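Local coordinates for protein mRNA export factor MEX67 (Candida albicans, PDB 1Q40) that probably serves as a nuclear export receptor for mRNA, its NTF2-like middle domain pairing with a second protein chain, at residues Ala22-Leu27 and Ser33-Leu38; Lys26-Asn31 and Phe183-Val188. One frame throughout, in Å; residues are numbered along the deposited sequence.

Helix 14-29 supplies one side of both contacts, and their centres lie about 7 Å apart. In contact 1 its Tyr24 and Leu27 meet the 3-10 segment that follows; in contact 2 its last turn sends Trp28 inward onto Arg185 of strand 181-190. The two touch directly: Leu35 CD1 of contact 1 packs 3.7 Å from Trp28 CE3, and Tyr24 OH lies 3.0 Å from Arg185 NH1 as a packing neighbour. Tyr24 CE1 also comes within 3.6 Å of Phe187 CE1, an edge-to-face ring pair. Both contacts belong to one packed cluster in which Tyr24, Trp28 and Leu35 join the helix, the 3-10 segment and the sheet.

Contact 1. Residues Ala22-Leu27 and Ser33-Leu38; sequences ANYLKL and SELMIL
Leu35 reaches into the angle between Tyr24 and Leu27, two residues of helix 14-29 about one turn apart. Its CD2 methyl sits over one face of the Tyr24 ring, 3.9 Å from the centroid and 15° off the normal, offset toward the rim: a CH-pi contact. The same CD2 presses on Leu27 CB at 3.7 Å, while the other branch, CD1, lies over the same face of the ring near Tyr24 CE2 and CZ, so that the two methyls straddle it. Leu35 and Tyr24 run at about a right angle, so the leucine meets the ring with its branched end. Tyr24 holds its ring beside its own carbonyl carbon, with CG opposite the backbone N (chi1 -164°), which sends the ring out from the helix with one face turned to Leu35. Leu38 CD1 approaches Tyr24 CD1 obliquely at 3.8 Å. At the more exposed end, Leu27 CD1 meets Glu34 CB at 3.7 Å, where the glutamate contributes its aliphatic root to the packing. Beyond these apolar groups, Tyr24 OH is hydrogen-bonded to Tyr39 OH. Here the first long helix of an NTF2-like domain packs against the 3-10 segment that leads into strand 44-49.

Contact 2. Residues Lys26-Asn31 and Phe183-Val188; sequences KLWDAN and FDRTFV
In the NTF2-like fold a long N-terminal helix lies against the concave side of a curved sheet, and here the end of helix 14-29 meets strand 181-190 through a single pair, Trp28 and Arg185. The backbones stay well apart, with Trp28 CA and Arg185 CA 12.5 Å from each other, so two long side chains bridge the gap. Arg185 is extended from CG to NE, its CG opposite the backbone N (chi1 -163°), and stands out from the strand toward the helix. Trp28 CG, likewise opposite its backbone N, directs the indole toward the strand. The guanidinium arrives edge-on over the indole face, the two planes 82° apart. NH2 leads, 3.3 Å above the ring plane over its centre and 3.5 Å from Trp28 CE2; NH1 follows, 3.6 Å from Trp28 CZ3. Arg185 CZ is 4.2 Å from the centroid of the six-membered ring and 14° off its normal, a cation-pi contact. Outside the pair, NH1 forms a salt bridge with Asp202 OD2 on the adjoining strand 198-208, and Arg32 makes a second cation-pi contact with Trp28. With both residues buried, the charge of Arg185 is probably balanced by its salt bridge to Asp202 and further eased by the indole pi cloud, with N-H groups directed at the ring from one edge of the guanidinium.

Contact 1. Residues Ala22-Leu27 and Ser33-Leu38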
loop_
_atom_site.group_PDB
_atom_site.type_symbol
_atom_site.label_atom_id
_atom_site.label_comp_id
_atom_site.label_asym_id
_atom_site.label_seq_id
_atom_site.Cartn_x
_atom_site.Cartn_y
_atom_site.Cartn_z
ATOM N N ALA B 22 14.437 10.054 8.311
ATOM C CA ALA B 22 15.590 9.770 9.172
ATOM C C ALA B 22 15.332 10.202 10.618
ATOM O O ALA B 22 15.583 9.441 11.549
ATOM C CB ALA B 22 16.844 10.458 8.629
ATOM N N ASN B 23 14.827 11.419 10.794
ATOM C CA ASN B 23 14.473 11.928 12.113
ATOM C C ASN B 23 13.256 11.218 12.689
ATOM O O ASN B 23 13.222 10.933 13.884
ATOM C CB ASN B 23 14.203 13.435 12.067
ATOM C CG ASN B 23 13.763 13.989 13.420
ATOM O OD1 ASN B 23 12.670 14.551 13.551
ATOM N ND2 ASN B 23 14.603 13.805 14.441
ATOM N N TYR B 24 12.265 10.939 11.836
ATOM C CA TYR B 24 11.041 10.263 12.263
ATOM C C TYR B 24 11.374 8.921 12.894
ATOM O O TYR B 24 10.926 8.625 13.994
ATOM C CB TYR B 24 10.050 10.045 11.099
ATOM C CG TYR B 24 8.659 9.706 11.610
ATOM C CD1 TYR B 24 7.664 10.683 11.677
ATOM C CD2 TYR B 24 8.354 8.420 12.071
ATOM C CE1 TYR B 24 6.406 10.391 12.172
ATOM C CE2 TYR B 24 7.091 8.121 12.576
ATOM C CZ TYR B 24 6.125 9.113 12.622
ATOM O OH TYR B 24 4.884 8.832 13.126
ATOM N N LEU B 25 12.167 8.122 12.190
ATOM C CA LEU B 25 12.481 6.767 12.620
ATOM C C LEU B 25 13.383 6.732 13.849
ATOM O O LEU B 25 13.240 5.851 14.690
ATOM C CB LEU B 25 13.100 5.961 11.472
ATOM C CG LEU B 25 12.116 5.536 10.366
ATOM C CD1 LEU B 25 12.849 4.699 9.330
ATOM C CD2 LEU B 25 10.916 4.783 10.934
ATOM N N LYS B 26 14.308 7.687 13.951
ATOM C CA LYS B 26 15.108 7.836 15.163
ATOM C C LYS B 26 14.199 7.917 16.383
ATOM O O LYS B 26 14.375 7.160 17.332
ATOM C CB LYS B 26 16.004 9.079 15.084
ATOM C CG LYS B 26 17.108 9.102 16.142
ATOM C CD LYS B 26 18.014 10.337 16.000
ATOM C CE LYS B 26 17.453 11.557 16.744
ATOM N NZ LYS B 26 18.533 12.479 17.190
ATOM N N LEU B 27 13.213 8.814 16.340
ATOM C CA LEU B 27 12.291 9.032 17.464
ATOM C C LEU B 27 11.232 7.934 17.603
ATOM O O LEU B 27 10.781 7.625 18.714
ATOM C CB LEU B 27 11.613 10.405 17.342
ATOM C CG LEU B 27 12.571 11.609 17.347
ATOM C CD1 LEU B 27 11.810 12.923 17.376
ATOM C CD2 LEU B 27 13.540 11.532 18.505
ATOM N N SER B 33 6.765 10.174 22.021
ATOM C CA SER B 33 6.131 11.417 22.459
ATOM C C SER B 33 6.731 12.639 21.754
ATOM O O SER B 33 6.050 13.644 21.568
ATOM C CB SER B 33 6.227 11.576 23.984
ATOM O OG SER B 33 7.574 11.557 24.420
ATOM N N GLU B 34 7.997 12.540 21.353
ATOM C CA GLU B 34 8.696 13.637 20.682
ATOM C C GLU B 34 8.215 13.893 19.247
ATOM O O GLU B 34 8.493 14.954 18.674
ATOM C CB GLU B 34 10.201 13.380 20.686
ATOM C CG GLU B 34 10.820 13.380 22.080
ATOM C CD GLU B 34 12.319 13.641 22.073
ATOM O OE1 GLU B 34 13.087 12.714 22.426
ATOM O OE2 GLU B 34 12.735 14.775 21.729
ATOM N N LEU B 35 7.499 12.920 18.675
ATOM C CA LEU B 35 6.932 13.044 17.334
ATOM C C LEU B 35 5.619 13.818 17.298
ATOM O O LEU B 35 5.197 14.244 16.231
ATOM C CB LEU B 35 6.688 11.656 16.736
ATOM C CG LEU B 35 7.942 10.815 16.487
ATOM C CD1 LEU B 35 7.571 9.338 16.325
ATOM C CD2 LEU B 35 8.700 11.339 15.275
HETATM N N MSE B 36 4.976 14.000 18.450
HETATM C CA MSE B 36 3.594 14.490 18.491
HETATM C C MSE B 36 3.397 15.939 18.063
HETATM O O MSE B 36 2.284 16.330 17.744
HETATM C CB MSE B 36 2.968 14.251 19.871
HETATM C CG MSE B 36 2.957 12.780 20.288
HETATM SE SE MSE B 36 2.427 11.540 18.824
HETATM C CE MSE B 36 0.801 12.443 18.279
ATOM N N ILE B 37 4.473 16.720 18.037
ATOM C CA ILE B 37 4.444 18.062 17.458
ATOM C C ILE B 37 4.061 18.049 15.959
ATOM O O ILE B 37 3.456 19.000 15.462
ATOM C CB ILE B 37 5.809 18.786 17.696
ATOM C CG1 ILE B 37 5.706 20.287 17.386
ATOM C CG2 ILE B 37 6.922 18.155 16.870
ATOM C CD1 ILE B 37 4.881 21.089 18.404
ATOM N N LEU B 38 4.395 16.967 15.254
ATOM C CA LEU B 38 4.054 16.825 13.834
ATOM C C LEU B 38 2.555 16.704 13.570
ATOM O O LEU B 38 2.102 16.926 12.464
ATOM C CB LEU B 38 4.744 15.601 13.228
ATOM C CG LEU B 38 6.267 15.582 13.213
ATOM C CD1 LEU B 38 6.764 14.202 12.817
ATOM C CD2 LEU B 38 6.805 16.647 12.268
#

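Contact 2. Residues Lys26-Asn31 and Phe183-Val188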
loop_
_atom_site.group_PDB
_atom_site.type_symbol
_atom_site.label_atom_id
_atom_site.label_comp_id
_atom_site.label_asym_id
_atom_site.label_seq_id
_atom_site.Cartn_x
_atom_site.Cartn_y
_atom_site.Cartn_z
ATOM N N LYS B 26 14.308 7.687 13.951
ATOM C CA LYS B 26 15.108 7.836 15.163
ATOM C C LYS B 26 14.199 7.917 16.383
ATOM O O LYS B 26 14.375 7.160 17.332
ATOM C CB LYS B 26 16.004 9.079 15.084
ATOM C CG LYS B 26 17.108 9.102 16.142
ATOM C CD LYS B 26 18.014 10.337 16.000
ATOM C CE LYS B 26 17.453 11.557 16.744
ATOM N NZ LYS B 26 18.533 12.479 17.190
ATOM N N LEU B 27 13.213 8.814 16.340
ATOM C CA LEU B 27 12.291 9.032 17.464
ATOM C C LEU B 27 11.232 7.934 17.603
ATOM O O LEU B 27 10.781 7.625 18.714
ATOM C CB LEU B 27 11.613 10.405 17.342
ATOM C CG LEU B 27 12.571 11.609 17.347
ATOM C CD1 LEU B 27 11.810 12.923 17.376
ATOM C CD2 LEU B 27 13.540 11.532 18.505
ATOM N N TRP B 28 10.848 7.329 16.481
ATOM C CA TRP B 28 9.906 6.202 16.496
ATOM C C TRP B 28 10.501 5.016 17.257
ATOM O O TRP B 28 9.786 4.282 17.934
ATOM C CB TRP B 28 9.536 5.780 15.070
ATOM C CG TRP B 28 8.519 4.693 15.040
ATOM C CD1 TRP B 28 8.745 3.360 14.842
ATOM C CD2 TRP B 28 7.111 4.834 15.251
ATOM N NE1 TRP B 28 7.561 2.661 14.907
ATOM C CE2 TRP B 28 6.539 3.541 15.153
ATOM C CE3 TRP B 28 6.265 5.922 15.506
ATOM C CZ2 TRP B 28 5.177 3.315 15.307
ATOM C CZ3 TRP B 28 4.909 5.694 15.652
ATOM C CH2 TRP B 28 4.377 4.404 15.559
ATOM N N ASP B 29 11.812 4.830 17.138
ATOM C CA ASP B 29 12.514 3.796 17.888
ATOM C C ASP B 29 12.878 4.253 19.311
ATOM O O ASP B 29 13.061 3.419 20.188
ATOM C CB ASP B 29 13.801 3.379 17.168
ATOM C CG ASP B 29 13.553 2.726 15.809
ATOM O OD1 ASP B 29 12.431 2.241 15.511
ATOM O OD2 ASP B 29 14.476 2.635 14.977
ATOM N N ALA B 30 13.007 5.560 19.533
ATOM C CA ALA B 30 13.473 6.088 20.826
ATOM C C ALA B 30 12.339 6.621 21.709
ATOM O O ALA B 30 11.928 5.960 22.660
ATOM C CB ALA B 30 14.537 7.164 20.605
ATOM N N ASN B 31 11.843 7.817 21.406
ATOM C CA ASN B 31 10.788 8.442 22.196
ATOM C C ASN B 31 9.656 8.949 21.296
ATOM O O ASN B 31 9.771 10.007 20.690
ATOM C CB ASN B 31 11.377 9.588 23.017
ATOM C CG ASN B 31 10.430 10.086 24.090
ATOM O OD1 ASN B 31 9.294 9.617 24.206
ATOM N ND2 ASN B 31 10.894 11.045 24.883
ATOM N N PHE B 183 6.843 -3.908 6.497
ATOM C CA PHE B 183 5.856 -2.841 6.556
ATOM C C PHE B 183 5.974 -1.850 5.406
ATOM O O PHE B 183 7.000 -1.766 4.713
ATOM C CB PHE B 183 6.015 -2.058 7.868
ATOM C CG PHE B 183 7.159 -1.085 7.844
ATOM C CD1 PHE B 183 6.949 0.245 7.475
ATOM C CD2 PHE B 183 8.444 -1.503 8.146
ATOM C CE1 PHE B 183 8.008 1.146 7.412
ATOM C CE2 PHE B 183 9.524 -0.603 8.099
ATOM C CZ PHE B 183 9.306 0.722 7.739
ATOM N N ASP B 184 4.891 -1.089 5.246
ATOM C CA ASP B 184 4.829 0.079 4.383
ATOM C C ASP B 184 4.139 1.196 5.159
ATOM O O ASP B 184 3.172 0.953 5.864
ATOM C CB ASP B 184 4.044 -0.245 3.121
ATOM C CG ASP B 184 4.378 -1.626 2.562
ATOM O OD1 ASP B 184 5.312 -1.716 1.714
ATOM O OD2 ASP B 184 3.755 -2.664 2.921
ATOM N N ARG B 185 4.627 2.420 5.023
ATOM C CA ARG B 185 4.069 3.543 5.741
ATOM C C ARG B 185 4.000 4.773 4.836
ATOM O O ARG B 185 4.997 5.144 4.222
ATOM C CB ARG B 185 4.919 3.849 6.968
ATOM C CG ARG B 185 4.212 4.719 7.992
ATOM C CD ARG B 185 4.922 4.785 9.343
ATOM N NE ARG B 185 4.106 5.510 10.307
ATOM C CZ ARG B 185 4.317 5.543 11.616
ATOM N NH1 ARG B 185 3.507 6.251 12.389
ATOM N NH2 ARG B 185 5.314 4.875 12.162
ATOM N N THR B 186 2.831 5.404 4.797
ATOM C CA THR B 186 2.549 6.553 3.938
ATOM C C THR B 186 2.202 7.776 4.779
ATOM O O THR B 186 1.311 7.724 5.623
ATOM C CB THR B 186 1.378 6.218 2.988
ATOM O OG1 THR B 186 1.771 5.177 2.098
ATOM C CG2 THR B 186 1.048 7.385 2.053
ATOM N N PHE B 187 2.919 8.868 4.533
ATOM C CA PHE B 187 2.687 10.155 5.165
ATOM C C PHE B 187 2.213 11.164 4.099
ATOM O O PHE B 187 2.779 11.221 3.012
ATOM C CB PHE B 187 3.988 10.697 5.770
ATOM C CG PHE B 187 4.636 9.795 6.794
ATOM C CD1 PHE B 187 4.354 9.942 8.142
ATOM C CD2 PHE B 187 5.571 8.843 6.410
ATOM C CE1 PHE B 187 4.970 9.140 9.097
ATOM C CE2 PHE B 187 6.196 8.028 7.352
ATOM C CZ PHE B 187 5.898 8.185 8.700
ATOM N N VAL B 188 1.185 11.950 4.403
ATOM C CA VAL B 188 0.924 13.187 3.669
ATOM C C VAL B 188 1.428 14.314 4.563
ATOM O O VAL B 188 0.914 14.504 5.662
ATOM C CB VAL B 188 -0.572 13.387 3.365
ATOM C CG1 VAL B 188 -0.806 14.707 2.627
ATOM C CG2 VAL B 188 -1.111 12.229 2.556
#